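PDB 2VXG: enhancer of mRNA-decapping protein 4 homolog from Drosophila melanogaster, which takes part in mRNA degradation, seemingly in decapping, and is required for silencing a subset of endogenous miRNA targets. Local coordinates for residues 5-10 against 29-34. Numbering follows the deposited sequence.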
ATOM      1  N   ASP A   5       9.837 -15.430  -8.399  1.00 21.21           N
ATOM      2  CA  ASP A   5       9.462 -16.835  -8.398  1.00 20.91           C
ATOM      3  C   ASP A   5       8.981 -17.293  -7.043  1.00 20.47           C
ATOM      4  O   ASP A   5       7.933 -17.941  -6.933  1.00 18.65           O
ATOM      5  CB  ASP A   5      10.639 -17.724  -8.812  1.00 21.83           C
ATOM      6  CG  ASP A   5      10.992 -17.604 -10.319  1.00 23.59           C
ATOM      7  OD1 ASP A   5      10.236 -16.973 -11.073  1.00 22.55           O
ATOM      8  OD2 ASP A   5      12.034 -18.174 -10.726  1.00 26.59           O
ATOM      9  N   SER A   6       9.727 -16.947  -6.003  1.00 19.23           N
ATOM     10  CA  SER A   6       9.347 -17.343  -4.649  1.00 19.87           C
ATOM     11  C   SER A   6       8.020 -16.720  -4.260  1.00 19.47           C
ATOM     12  O   SER A   6       7.178 -17.360  -3.631  1.00 19.42           O
ATOM     13  CB  SER A   6      10.407 -16.911  -3.640  1.00 18.86           C
ATOM     14  OG  SER A   6       9.970 -17.154  -2.324  1.00 20.04           O
ATOM     15  N   ILE A   7       7.889 -15.445  -4.575  1.00 18.57           N
ATOM     16  CA  ILE A   7       6.634 -14.695  -4.371  1.00 19.18           C
ATOM     17  C   ILE A   7       5.447 -15.320  -5.079  1.00 19.08           C
ATOM     18  O   ILE A   7       4.384 -15.475  -4.481  1.00 18.08           O
ATOM     19  CB  ILE A   7       6.794 -13.224  -4.809  1.00 19.68           C
ATOM     20  CG1 ILE A   7       7.580 -12.474  -3.728  1.00 18.72           C
ATOM     21  CG2 ILE A   7       5.445 -12.554  -5.067  1.00 18.24           C
ATOM     22  CD1 ILE A   7       8.268 -11.227  -4.197  1.00 19.76           C
ATOM     23  N   LYS A   8       5.616 -15.701  -6.338  1.00 19.15           N
ATOM     24  CA  LYS A   8       4.496 -16.309  -7.061  1.00 20.65           C
ATOM     25  C   LYS A   8       4.122 -17.629  -6.415  1.00 20.16           C
ATOM     26  O   LYS A   8       2.949 -17.929  -6.262  1.00 20.80           O
ATOM     27  CB  LYS A   8       4.808 -16.462  -8.548  1.00 20.43           C
ATOM     28  CG  LYS A   8       5.093 -15.130  -9.172  1.00 22.32           C
ATOM     29  CD  LYS A   8       4.762 -15.069 -10.623  1.00 24.10           C
ATOM     30  CE  LYS A   8       5.772 -15.803 -11.435  1.00 25.51           C
ATOM     31  NZ  LYS A   8       5.295 -15.787 -12.822  1.00 27.57           N
ATOM     32  N   GLN A   9       5.134 -18.392  -6.032  1.00 20.68           N
ATOM     33  CA  GLN A   9       4.981 -19.635  -5.285  1.00 21.74           C
ATOM     34  C   GLN A   9       4.148 -19.481  -4.004  1.00 21.00           C
ATOM     35  O   GLN A   9       3.172 -20.221  -3.751  1.00 19.89           O
ATOM     36  CB  GLN A   9       6.366 -20.142  -4.957  1.00 21.90           C
ATOM     37  CG  GLN A   9       6.420 -21.439  -4.229  1.00 24.00           C
ATOM     38  CD  GLN A   9       7.675 -22.211  -4.558  1.00 26.99           C
ATOM     39  OE1 GLN A   9       8.805 -21.693  -4.395  1.00 36.93           O
ATOM     40  NE2 GLN A   9       7.504 -23.470  -5.010  1.00 33.45           N
ATOM     41  N   LEU A  10       4.558 -18.520  -3.186  1.00 20.34           N
ATOM     42  CA  LEU A  10       3.896 -18.236  -1.896  1.00 20.53           C
ATOM     43  C   LEU A  10       2.438 -17.879  -2.096  1.00 20.22           C
ATOM     44  O   LEU A  10       1.573 -18.445  -1.451  1.00 19.62           O
ATOM     45  CB  LEU A  10       4.658 -17.130  -1.150  1.00 20.12           C
ATOM     46  CG  LEU A  10       5.995 -17.663  -0.617  1.00 20.13           C
ATOM     47  CD1 LEU A  10       6.961 -16.577  -0.160  1.00 19.49           C
ATOM     48  CD2 LEU A  10       5.716 -18.700   0.496  1.00 20.18           C
ATOM     49  N   LEU A  29      10.297  -1.116  -4.939  1.00 18.91           N
ATOM     50  CA  LEU A  29       8.890  -0.840  -5.240  1.00 18.86           C
ATOM     51  C   LEU A  29       8.444  -1.553  -6.499  1.00 18.22           C
ATOM     52  O   LEU A  29       7.287  -1.900  -6.609  1.00 19.52           O
ATOM     53  CB  LEU A  29       8.620   0.666  -5.311  1.00 19.32           C
ATOM     54  CG  LEU A  29       7.145   1.115  -5.423  1.00 19.42           C
ATOM     55  CD1 LEU A  29       6.160   0.505  -4.345  1.00 17.98           C
ATOM     56  CD2 LEU A  29       7.055   2.632  -5.460  1.00 19.47           C
ATOM     57  N   GLY A  30       9.355  -1.813  -7.427  1.00 17.90           N
ATOM     58  CA  GLY A  30       9.047  -2.617  -8.616  1.00 17.23           C
ATOM     59  C   GLY A  30       8.640  -4.061  -8.282  1.00 16.85           C
ATOM     60  O   GLY A  30       7.741  -4.649  -8.919  1.00 17.21           O
ATOM     61  N   LEU A  31       9.290  -4.646  -7.285  1.00 15.57           N
ATOM     62  CA  LEU A  31       8.926  -5.995  -6.846  1.00 15.71           C
ATOM     63  C   LEU A  31       7.572  -6.023  -6.116  1.00 14.58           C
ATOM     64  O   LEU A  31       6.790  -6.957  -6.286  1.00 15.58           O
ATOM     65  CB  LEU A  31      10.017  -6.549  -5.944  1.00 15.52           C
ATOM     66  CG  LEU A  31       9.821  -8.005  -5.528  1.00 15.26           C
ATOM     67  CD1 LEU A  31       9.879  -8.952  -6.801  1.00 16.79           C
ATOM     68  CD2 LEU A  31      10.954  -8.305  -4.500  1.00 16.28           C
ATOM     69  N   VAL A  32       7.314  -4.986  -5.334  1.00 15.37           N
ATOM     70  CA  VAL A  32       6.021  -4.774  -4.725  1.00 16.33           C
ATOM     71  C   VAL A  32       4.936  -4.709  -5.803  1.00 17.27           C
ATOM     72  O   VAL A  32       3.905  -5.393  -5.663  1.00 17.63           O
ATOM     73  CB  VAL A  32       5.996  -3.513  -3.819  1.00 16.12           C
ATOM     74  CG1 VAL A  32       4.560  -3.274  -3.268  1.00 15.52           C
ATOM     75  CG2 VAL A  32       7.006  -3.662  -2.658  1.00 16.00           C
ATOM     76  N   GLU A  33       5.153  -3.893  -6.845  1.00 18.95           N
ATOM     77  CA  GLU A  33       4.190  -3.817  -7.970  1.00 20.05           C
ATOM     78  C   GLU A  33       3.961  -5.136  -8.674  1.00 19.43           C
ATOM     79  O   GLU A  33       2.814  -5.516  -8.875  1.00 18.90           O
ATOM     80  CB  GLU A  33       4.562  -2.741  -8.960  1.00 20.34           C
ATOM     81  CG  GLU A  33       4.477  -1.389  -8.381  1.00 22.72           C
ATOM     82  CD  GLU A  33       4.845  -0.295  -9.381  1.00 25.35           C
ATOM     83  OE1 GLU A  33       4.308  -0.350 -10.520  1.00 26.20           O
ATOM     84  OE2 GLU A  33       5.665   0.611  -9.009  1.00 30.56           O
ATOM     85  N   PHE A  34       5.041  -5.868  -8.973  1.00 19.38           N
ATOM     86  CA  PHE A  34       4.971  -7.270  -9.461  1.00 18.94           C
ATOM     87  C   PHE A  34       4.091  -8.126  -8.544  1.00 18.51           C
ATOM     88  O   PHE A  34       3.217  -8.880  -9.003  1.00 18.30           O
ATOM     89  CB  PHE A  34       6.419  -7.854  -9.538  1.00 18.58           C
ATOM     90  CG  PHE A  34       6.495  -9.385  -9.725  1.00 17.90           C
ATOM     91  CD1 PHE A  34       6.510  -9.944 -11.000  1.00 19.80           C
ATOM     92  CD2 PHE A  34       6.602 -10.218  -8.624  1.00 16.53           C
ATOM     93  CE1 PHE A  34       6.602 -11.312 -11.186  1.00 18.17           C
ATOM     94  CE2 PHE A  34       6.697 -11.566  -8.778  1.00 17.65           C
ATOM     95  CZ  PHE A  34       6.701 -12.134 -10.062  1.00 18.16           C
TER
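Lys-8 lays the aliphatic part of its chain across the outer end of the Phe-34 ring. Its CB leads to CG, and Lys-8 CG comes 3.5 Å from Phe-34 CZ and also reaches CE2. Lys-8 CD lies 3.6 Å from Phe-34 CZ. The chain bends about the CG-CD bond (chi3 -75°), which keeps the next carbon by the ring: Lys-8 CE is 4.0 Å from Phe-34 CZ. The last step is extended and carries NZ on past the ring. The two side chains cross at about a right angle. Phe-34 reaches over because its CG lies anti to the backbone N (chi1 167°), which lets the ring reach across to helix 2-13. The ring also meets Ile-7, whose CG2 sits 4.0 Å from Phe-34 CE2. The other branch of Ile-7 runs to Leu-31: Ile-7 CD1 lies 3.8 Å from Leu-31 CD1 and equally close to CG. Ile-7 is buried, and it also touches Gln-22 and Ala-23 of helix 16-25. His-38, one turn beyond Phe-34, meets the Phe-34 ring and touches Lys-8. An alanine in place of Lys-8 would remove CG, CD and CE, and would probably leave the CZ end of the Phe-34 ring without its methylene neighbours. The axes of 5-10 and 29-34 come within 11.2 Å and cross at -32°, so the contact is made by side chains alone. This joins the first and third helices of the C-terminal domain of Ge-1, an all-helical unit whose family belongs to the TPR clan. The contact is entirely apolar, made by carbon against carbon, so it rests on van der Waals contact and partial burial, and Lys-8 contributes its methylenes, not its charge.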